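PDB 4AZ1: tyrosine specific protein phosphatase from Trypanosoma cruzi, which probably removes phosphate groups from phosphorylated tyrosines in protein substrates, as protein tyrosine phosphatases do. Local coordinates for residues Phe104-Tyr109 against Cys149-Ser154; Pro96-Ile101 against Lys129-Trp134. One frame throughout, in Å; residues are numbered along the deposited sequence.

In the fold
The four segments interleave along the chain in the order 96-101, 104-109, 129-134, 149-154, so helix 101-110 and the approach to it are touched by two later segments in turn. Contact 1 sets that helix against strand 151-164, near one end of the large mixed sheet; contact 2 packs the turn before the helix against the loop that runs from strand 127-128 to strand 142-145. Their centres lie about 12 Å apart, and they touch directly: Phe104 packs on Pro96 and Tyr133, and Ile153 CD1 approaches Tyr133 O at 3.6 Å. Helix, sheet and loop are thus joined, and the loop reaches the probable catalytic region through Lys129-Asp196 and Tyr133-His225. Both contacts touch the second subunit.

Contact 1 (Phe104-Tyr109 against Cys149-Ser154); sequences FLAMLY and CGLTIS
Leu105, Ala106 and Tyr109, on one side of helix 101-110, pack against Leu151 and Ile153 of strand 151-164, a helix-on-sheet contact in the phosphatase domain. The local axes are 9.5 Å apart and cross at 78°, so the helix runs nearly square to the strand. Leu151 does most of the work, its two methyls reaching different parts of the helix. CD1 of Leu151 comes within 3.9 Å of Ala106 CB and lies equally close to the backbone N of Ala106. Leu151 CD2 meets Tyr109 CB at 3.7 Å and approaches the root of the ring obliquely. It also lies 3.9 Å from Leu105 O, a carbonyl already engaged by Tyr109 N within the helix. The classical tyrosine phosphatase fold has a highly twisted mixed sheet with helices on both sides, and here one of those helices covers the part of the sheet next to strand 142-145, whose Val145 touches both Leu105 and Leu151. Two residues along the strand, Ile153 takes over: its CG2 branch meets Leu105 CD1 at 4.2 Å, the two side chains crossing at about a right angle. Leu174 and Leu176 of the neighbouring strand 169-177 also touch Ile153. All five touching residues are buried, and no hydrogen bond joins the two segments. The helix backbone places Tyr109 CB on Leu151 CD2; CG anti to the backbone N (chi1 -176°) then sets the course of the ring, whose OH hydrogen-bonds to Pro182 O.

Contact 2 (Pro96-Ile101 against Lys129-Trp134); sequences PVVQGI and KADRYW
Asp131 faces the turn formed by Pro96-Ile101, and two waters supply the polar links. Water 1 donates to Pro96 O (2.6 Å) and accepts from Asp131 N (2.9 Å). Water 2 accepts from Val98 N and donates to Asp131 OD2 at 2.9 Å; the same carboxylate oxygen forms a salt bridge with Arg50, so two partners grip it. Asp131 CG, beside its own N and anti to the carbonyl carbon (chi1 -72°), carries the carboxylate to water 2 and to Val98 CG2, 3.6 Å from Asp131 OD1. Among the apolar contacts, Ile101 CG2 meets Tyr133 CB at 3.9 Å, the side chains at about a right angle, while Ile101 CD1 lies 3.5 Å from Arg132 O. Pro96 CG approaches the Tyr133 ring obliquely. Within 129-134 the side chains pile up: Trp134 CE3 sits over the Tyr133 ring, Arg132 CG lies over a face of the indole, and Arg132 NH1 donates nearly straight to Trp134 O (2.9 Å, 163°). The KADRYW segment corresponds to the family's KCxxYWP motif; Lys129 pairs with Asp196 of the WPD loop, and Tyr133 OH bonds His225 at the end of strand 222-225. Strand 115-118 lines Tyr133, and helix 101-110 starts at Ile101, where Leu52 of the second subunit packs.

Contact 1 (Phe104-Tyr109 against Cys149-Ser154)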
ATOM      1  N   PHE A 104      -0.250   5.262  -4.842  1.00 34.56           N
ATOM      2  CA  PHE A 104      -0.822   5.152  -6.177  1.00 32.75           C
ATOM      3  C   PHE A 104      -2.306   5.516  -6.110  1.00 37.98           C
ATOM      4  O   PHE A 104      -2.797   6.337  -6.898  1.00 38.16           O
ATOM      5  CB  PHE A 104      -0.617   3.729  -6.695  1.00 27.94           C
ATOM      6  CG  PHE A 104      -1.162   3.481  -8.084  1.00 34.42           C
ATOM      7  CD1 PHE A 104      -0.560   4.050  -9.199  1.00 31.09           C
ATOM      8  CD2 PHE A 104      -2.256   2.648  -8.271  1.00 32.83           C
ATOM      9  CE1 PHE A 104      -1.054   3.795 -10.480  1.00 36.77           C
ATOM     10  CE2 PHE A 104      -2.759   2.395  -9.550  1.00 28.93           C
ATOM     11  CZ  PHE A 104      -2.158   2.963 -10.649  1.00 33.59           C
ATOM     12  N   LEU A 105      -3.008   4.928  -5.148  1.00 33.25           N
ATOM     13  CA  LEU A 105      -4.445   5.168  -5.000  1.00 35.27           C
ATOM     14  C   LEU A 105      -4.723   6.618  -4.621  1.00 38.35           C
ATOM     15  O   LEU A 105      -5.708   7.223  -5.082  1.00 37.34           O
ATOM     16  CB  LEU A 105      -5.058   4.215  -3.963  1.00 33.42           C
ATOM     17  CG  LEU A 105      -4.971   2.720  -4.303  1.00 32.08           C
ATOM     18  CD1 LEU A 105      -5.705   1.841  -3.269  1.00 32.37           C
ATOM     19  CD2 LEU A 105      -5.489   2.431  -5.691  1.00 30.05           C
ATOM     20  N   ALA A 106      -3.861   7.173  -3.773  1.00 36.77           N
ATOM     21  CA  ALA A 106      -4.015   8.562  -3.354  1.00 36.91           C
ATOM     22  C   ALA A 106      -3.874   9.493  -4.552  1.00 38.81           C
ATOM     23  O   ALA A 106      -4.581  10.505  -4.659  1.00 42.11           O
ATOM     24  CB  ALA A 106      -2.988   8.921  -2.294  1.00 43.90           C
ATOM     25  N   MET A 107      -2.934   9.158  -5.432  1.00 45.30           N
ATOM     26  CA  MET A 107      -2.733   9.904  -6.666  1.00 42.76           C
ATOM     27  C   MET A 107      -3.991   9.851  -7.514  1.00 38.20           C
ATOM     28  O   MET A 107      -4.470  10.891  -7.961  1.00 41.13           O
ATOM     29  CB  MET A 107      -1.546   9.347  -7.457  1.00 40.81           C
ATOM     30  CG  MET A 107      -1.259  10.095  -8.759  1.00 43.78           C
ATOM     31  SD  MET A 107      -2.187   9.451 -10.185  1.00 46.72           S
ATOM     32  CE  MET A 107      -1.727   7.710 -10.088  1.00 46.19           C
ATOM     33  N   LEU A 108      -4.526   8.644  -7.725  1.00 33.66           N
ATOM     34  CA  LEU A 108      -5.735   8.480  -8.523  1.00 37.83           C
ATOM     35  C   LEU A 108      -6.837   9.347  -7.953  1.00 43.86           C
ATOM     36  O   LEU A 108      -7.603   9.980  -8.692  1.00 42.69           O
ATOM     37  CB  LEU A 108      -6.203   7.029  -8.504  1.00 40.15           C
ATOM     38  CG  LEU A 108      -5.320   6.018  -9.210  1.00 40.94           C
ATOM     39  CD1 LEU A 108      -5.972   4.643  -9.146  1.00 30.35           C
ATOM     40  CD2 LEU A 108      -5.127   6.485 -10.656  1.00 37.14           C
ATOM     41  N   TYR A 109      -6.900   9.381  -6.626  1.00 46.95           N
ATOM     42  CA  TYR A 109      -7.968  10.071  -5.935  1.00 38.28           C
ATOM     43  C   TYR A 109      -7.815  11.584  -5.995  1.00 43.27           C
ATOM     44  O   TYR A 109      -8.760  12.290  -6.341  1.00 46.40           O
ATOM     45  CB  TYR A 109      -8.051   9.615  -4.475  1.00 39.03           C
ATOM     46  CG  TYR A 109      -9.206  10.250  -3.752  1.00 46.09           C
ATOM     47  CD1 TYR A 109     -10.499   9.750  -3.895  1.00 43.76           C
ATOM     48  CD2 TYR A 109      -9.018  11.370  -2.948  1.00 54.06           C
ATOM     49  CE1 TYR A 109     -11.570  10.343  -3.247  1.00 55.93           C
ATOM     50  CE2 TYR A 109     -10.089  11.968  -2.292  1.00 61.09           C
ATOM     51  CZ  TYR A 109     -11.357  11.447  -2.446  1.00 64.61           C
ATOM     52  OH  TYR A 109     -12.420  12.036  -1.801  1.00 74.35           O
ATOM     53  N   CYS A 149      -3.205   8.301   5.378  1.00 50.55           N
ATOM     54  CA  CYS A 149      -4.442   8.603   6.104  1.00 61.63           C
ATOM     55  C   CYS A 149      -5.675   7.806   5.661  1.00 57.30           C
ATOM     56  O   CYS A 149      -6.807   8.122   6.059  1.00 59.02           O
ATOM     57  CB  CYS A 149      -4.723  10.111   6.111  1.00 72.05           C
ATOM     58  SG  CYS A 149      -3.489  11.020   7.067  1.00 77.99           S
ATOM     59  N   GLY A 150      -5.444   6.779   4.844  1.00 54.15           N
ATOM     60  CA  GLY A 150      -6.467   5.801   4.525  1.00 49.77           C
ATOM     61  C   GLY A 150      -7.334   6.066   3.310  1.00 48.19           C
ATOM     62  O   GLY A 150      -7.938   7.131   3.171  1.00 47.22           O
ATOM     63  N   LEU A 151      -7.405   5.079   2.425  1.00 41.44           N
ATOM     64  CA  LEU A 151      -8.360   5.109   1.322  1.00 43.29           C
ATOM     65  C   LEU A 151      -9.067   3.768   1.263  1.00 44.34           C
ATOM     66  O   LEU A 151      -8.509   2.731   1.647  1.00 42.78           O
ATOM     67  CB  LEU A 151      -7.674   5.380  -0.020  1.00 44.30           C
ATOM     68  CG  LEU A 151      -7.018   6.742  -0.278  1.00 57.44           C
ATOM     69  CD1 LEU A 151      -5.495   6.639  -0.292  1.00 66.79           C
ATOM     70  CD2 LEU A 151      -7.516   7.333  -1.588  1.00 51.66           C
ATOM     71  N   THR A 152     -10.305   3.789   0.793  1.00 39.05           N
ATOM     72  CA  THR A 152     -11.027   2.560   0.538  1.00 36.88           C
ATOM     73  C   THR A 152     -11.295   2.529  -0.956  1.00 43.12           C
ATOM     74  O   THR A 152     -11.596   3.564  -1.559  1.00 48.12           O
ATOM     75  CB  THR A 152     -12.335   2.519   1.333  1.00 40.45           C
ATOM     76  OG1 THR A 152     -12.035   2.489   2.737  1.00 52.17           O
ATOM     77  CG2 THR A 152     -13.178   1.293   0.964  1.00 39.31           C
ATOM     78  N   ILE A 153     -11.146   1.362  -1.569  1.00 41.03           N
ATOM     79  CA  ILE A 153     -11.513   1.202  -2.974  1.00 32.24           C
ATOM     80  C   ILE A 153     -12.544   0.065  -3.095  1.00 42.16           C
ATOM     81  O   ILE A 153     -12.395  -1.001  -2.474  1.00 36.18           O
ATOM     82  CB  ILE A 153     -10.253   1.029  -3.872  1.00 37.36           C
ATOM     83  CG1 ILE A 153     -10.633   0.817  -5.342  1.00 30.10           C
ATOM     84  CG2 ILE A 153      -9.382  -0.083  -3.374  1.00 40.36           C
ATOM     85  CD1 ILE A 153      -9.390   0.771  -6.277  1.00 35.07           C
ATOM     86  N   SER A 154     -13.612   0.310  -3.853  1.00 36.42           N
ATOM     87  CA  SER A 154     -14.752  -0.600  -3.855  1.00 32.18           C
ATOM     88  C   SER A 154     -15.212  -0.889  -5.262  1.00 32.62           C
ATOM     89  O   SER A 154     -14.975  -0.098  -6.183  1.00 38.47           O
ATOM     90  CB  SER A 154     -15.940   0.004  -3.093  1.00 39.98           C
ATOM     91  OG  SER A 154     -15.542   0.568  -1.865  1.00 54.91           O
TER

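Contact 2 (Pro96-Ile101 against Lys129-Trp134)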
ATOM      1  N   PRO A  96       2.683  -0.242  -9.106  1.00 25.08           N
ATOM      2  CA  PRO A  96       3.139   0.083  -7.737  1.00 33.16           C
ATOM      3  C   PRO A  96       3.409  -1.175  -6.910  1.00 31.49           C
ATOM      4  O   PRO A  96       2.687  -2.174  -7.056  1.00 29.79           O
ATOM      5  CB  PRO A  96       1.949   0.856  -7.135  1.00 26.87           C
ATOM      6  CG  PRO A  96       0.727   0.360  -7.939  1.00 31.40           C
ATOM      7  CD  PRO A  96       1.283   0.171  -9.351  1.00 27.97           C
ATOM      8  N   VAL A  97       4.452  -1.139  -6.087  1.00 31.37           N
ATOM      9  CA  VAL A  97       4.717  -2.240  -5.172  1.00 32.90           C
ATOM     10  C   VAL A  97       3.760  -2.102  -3.993  1.00 34.01           C
ATOM     11  O   VAL A  97       3.121  -1.059  -3.834  1.00 38.99           O
ATOM     12  CB  VAL A  97       6.183  -2.257  -4.700  1.00 39.61           C
ATOM     13  CG1 VAL A  97       7.127  -2.308  -5.903  1.00 34.55           C
ATOM     14  CG2 VAL A  97       6.490  -1.037  -3.839  1.00 34.47           C
ATOM     15  N   VAL A  98       3.630  -3.157  -3.194  1.00 33.50           N
ATOM     16  CA  VAL A  98       2.661  -3.170  -2.095  1.00 32.42           C
ATOM     17  C   VAL A  98       2.750  -1.912  -1.228  1.00 33.17           C
ATOM     18  O   VAL A  98       1.745  -1.239  -1.000  1.00 32.47           O
ATOM     19  CB  VAL A  98       2.785  -4.459  -1.249  1.00 36.96           C
ATOM     20  CG1 VAL A  98       2.001  -4.345   0.067  1.00 37.82           C
ATOM     21  CG2 VAL A  98       2.280  -5.647  -2.068  1.00 39.20           C
ATOM     22  N   GLN A  99       3.959  -1.557  -0.807  1.00 31.19           N
ATOM     23  CA  GLN A  99       4.118  -0.394   0.060  0.51 38.52           C
ATOM     24  C   GLN A  99       3.926   0.929  -0.691  1.00 42.28           C
ATOM     25  O   GLN A  99       3.856   1.993  -0.078  1.00 43.68           O
ATOM     26  CB  GLN A  99       5.465  -0.429   0.788  0.51 42.51           C
ATOM     27  CG  GLN A  99       5.717  -1.724   1.576  0.51 50.53           C
ATOM     28  CD  GLN A  99       4.731  -1.967   2.725  0.51 60.15           C
ATOM     29  OE1 GLN A  99       3.938  -1.095   3.092  0.51 60.96           O
ATOM     30  NE2 GLN A  99       4.793  -3.165   3.305  0.51 60.85           N
ATOM     31  N   GLY A 100       3.807   0.860  -2.014  1.00 38.46           N
ATOM     32  CA  GLY A 100       3.600   2.053  -2.817  1.00 37.30           C
ATOM     33  C   GLY A 100       2.171   2.179  -3.319  1.00 35.89           C
ATOM     34  O   GLY A 100       1.796   3.193  -3.918  1.00 36.21           O
ATOM     35  N   ILE A 101       1.368   1.148  -3.076  1.00 32.41           N
ATOM     36  CA  ILE A 101      -0.036   1.182  -3.483  1.00 38.79           C
ATOM     37  C   ILE A 101      -0.847   2.327  -2.846  1.00 43.44           C
ATOM     38  O   ILE A 101      -1.664   2.940  -3.537  1.00 42.44           O
ATOM     39  CB  ILE A 101      -0.725  -0.192  -3.309  1.00 35.76           C
ATOM     40  CG1 ILE A 101      -0.256  -1.151  -4.401  1.00 35.15           C
ATOM     41  CG2 ILE A 101      -2.263  -0.077  -3.355  1.00 29.92           C
ATOM     42  CD1 ILE A 101      -0.701  -2.606  -4.164  1.00 31.15           C
ATOM     43  N   LYS A 129       4.912  -9.521 -12.014  1.00 24.06           N
ATOM     44  CA  LYS A 129       4.933  -8.286 -12.794  1.00 23.23           C
ATOM     45  C   LYS A 129       4.241  -7.142 -12.053  1.00 30.80           C
ATOM     46  O   LYS A 129       4.620  -5.983 -12.194  1.00 31.30           O
ATOM     47  CB  LYS A 129       4.223  -8.510 -14.136  1.00 26.67           C
ATOM     48  CG  LYS A 129       4.922  -9.502 -15.039  1.00 35.92           C
ATOM     49  CD  LYS A 129       6.217  -8.896 -15.566  1.00 35.28           C
ATOM     50  CE  LYS A 129       6.937  -9.838 -16.513  1.00 38.90           C
ATOM     51  NZ  LYS A 129       8.200  -9.163 -17.001  1.00 38.90           N
ATOM     52  N   ALA A 130       3.206  -7.467 -11.283  1.00 31.65           N
ATOM     53  CA  ALA A 130       2.417  -6.431 -10.617  1.00 28.08           C
ATOM     54  C   ALA A 130       1.760  -6.937  -9.339  1.00 30.01           C
ATOM     55  O   ALA A 130       1.692  -8.147  -9.093  1.00 33.74           O
ATOM     56  CB  ALA A 130       1.351  -5.876 -11.565  1.00 26.17           C
ATOM     57  N   ASP A 131       1.250  -5.996  -8.550  1.00 24.22           N
ATOM     58  CA  ASP A 131       0.563  -6.321  -7.307  1.00 30.90           C
ATOM     59  C   ASP A 131      -0.862  -5.795  -7.358  1.00 33.69           C
ATOM     60  O   ASP A 131      -1.098  -4.658  -7.779  1.00 30.00           O
ATOM     61  CB  ASP A 131       1.308  -5.723  -6.107  1.00 27.76           C
ATOM     62  CG  ASP A 131       2.614  -6.458  -5.807  1.00 37.49           C
ATOM     63  OD1 ASP A 131       2.563  -7.513  -5.135  1.00 37.71           O
ATOM     64  OD2 ASP A 131       3.688  -5.979  -6.242  1.00 38.68           O
ATOM     65  N   ARG A 132      -1.808  -6.629  -6.940  1.00 32.93           N
ATOM     66  CA  ARG A 132      -3.224  -6.261  -6.977  1.00 31.01           C
ATOM     67  C   ARG A 132      -3.560  -5.018  -6.141  1.00 32.72           C
ATOM     68  O   ARG A 132      -3.162  -4.897  -4.966  1.00 31.38           O
ATOM     69  CB  ARG A 132      -4.091  -7.439  -6.515  1.00 28.31           C
ATOM     70  CG  ARG A 132      -5.593  -7.148  -6.585  1.00 29.68           C
ATOM     71  CD  ARG A 132      -6.405  -8.416  -6.335  1.00 31.21           C
ATOM     72  NE  ARG A 132      -5.960  -9.079  -5.117  1.00 37.76           N
ATOM     73  CZ  ARG A 132      -6.339  -8.717  -3.890  1.00 52.18           C
ATOM     74  NH1 ARG A 132      -7.180  -7.700  -3.717  1.00 44.34           N
ATOM     75  NH2 ARG A 132      -5.882  -9.377  -2.830  1.00 40.63           N
ATOM     76  N   TYR A 133      -4.298  -4.093  -6.744  1.00 33.65           N
ATOM     77  CA  TYR A 133      -4.775  -2.933  -6.003  1.00 29.69           C
ATOM     78  C   TYR A 133      -6.294  -2.756  -6.104  1.00 34.09           C
ATOM     79  O   TYR A 133      -6.831  -1.717  -5.716  1.00 35.47           O
ATOM     80  CB  TYR A 133      -4.029  -1.673  -6.447  1.00 30.05           C
ATOM     81  CG  TYR A 133      -4.014  -1.478  -7.950  1.00 28.63           C
ATOM     82  CD1 TYR A 133      -5.063  -0.841  -8.594  1.00 33.58           C
ATOM     83  CD2 TYR A 133      -2.939  -1.912  -8.715  1.00 28.44           C
ATOM     84  CE1 TYR A 133      -5.055  -0.642  -9.970  1.00 30.99           C
ATOM     85  CE2 TYR A 133      -2.919  -1.720 -10.107  1.00 26.14           C
ATOM     86  CZ  TYR A 133      -3.981  -1.089 -10.718  1.00 32.79           C
ATOM     87  OH  TYR A 133      -3.977  -0.887 -12.080  1.00 30.61           O
ATOM     88  N   TRP A 134      -6.978  -3.782  -6.611  1.00 29.78           N
ATOM     89  CA  TRP A 134      -8.438  -3.747  -6.753  1.00 28.82           C
ATOM     90  C   TRP A 134      -9.060  -4.865  -5.930  1.00 33.26           C
ATOM     91  O   TRP A 134      -8.395  -5.863  -5.662  1.00 33.68           O
ATOM     92  CB  TRP A 134      -8.835  -3.910  -8.227  1.00 29.11           C
ATOM     93  CG  TRP A 134      -8.301  -5.173  -8.826  1.00 32.69           C
ATOM     94  CD1 TRP A 134      -8.884  -6.409  -8.798  1.00 36.24           C
ATOM     95  CD2 TRP A 134      -7.065  -5.324  -9.531  1.00 29.12           C
ATOM     96  NE1 TRP A 134      -8.083  -7.321  -9.445  1.00 32.68           N
ATOM     97  CE2 TRP A 134      -6.963  -6.681  -9.903  1.00 29.69           C
ATOM     98  CE3 TRP A 134      -6.038  -4.439  -9.885  1.00 30.90           C
ATOM     99  CZ2 TRP A 134      -5.867  -7.175 -10.627  1.00 25.75           C
ATOM    100  CZ3 TRP A 134      -4.947  -4.932 -10.598  1.00 30.12           C
ATOM    101  CH2 TRP A 134      -4.872  -6.285 -10.963  1.00 25.64           C
TER
HETATM  102  O   HOH W   1       1.046  -3.146  -8.866  1.00 29.37           O
HETATM  103  O   HOH W   2       5.384  -5.334  -3.937  1.00 40.88           O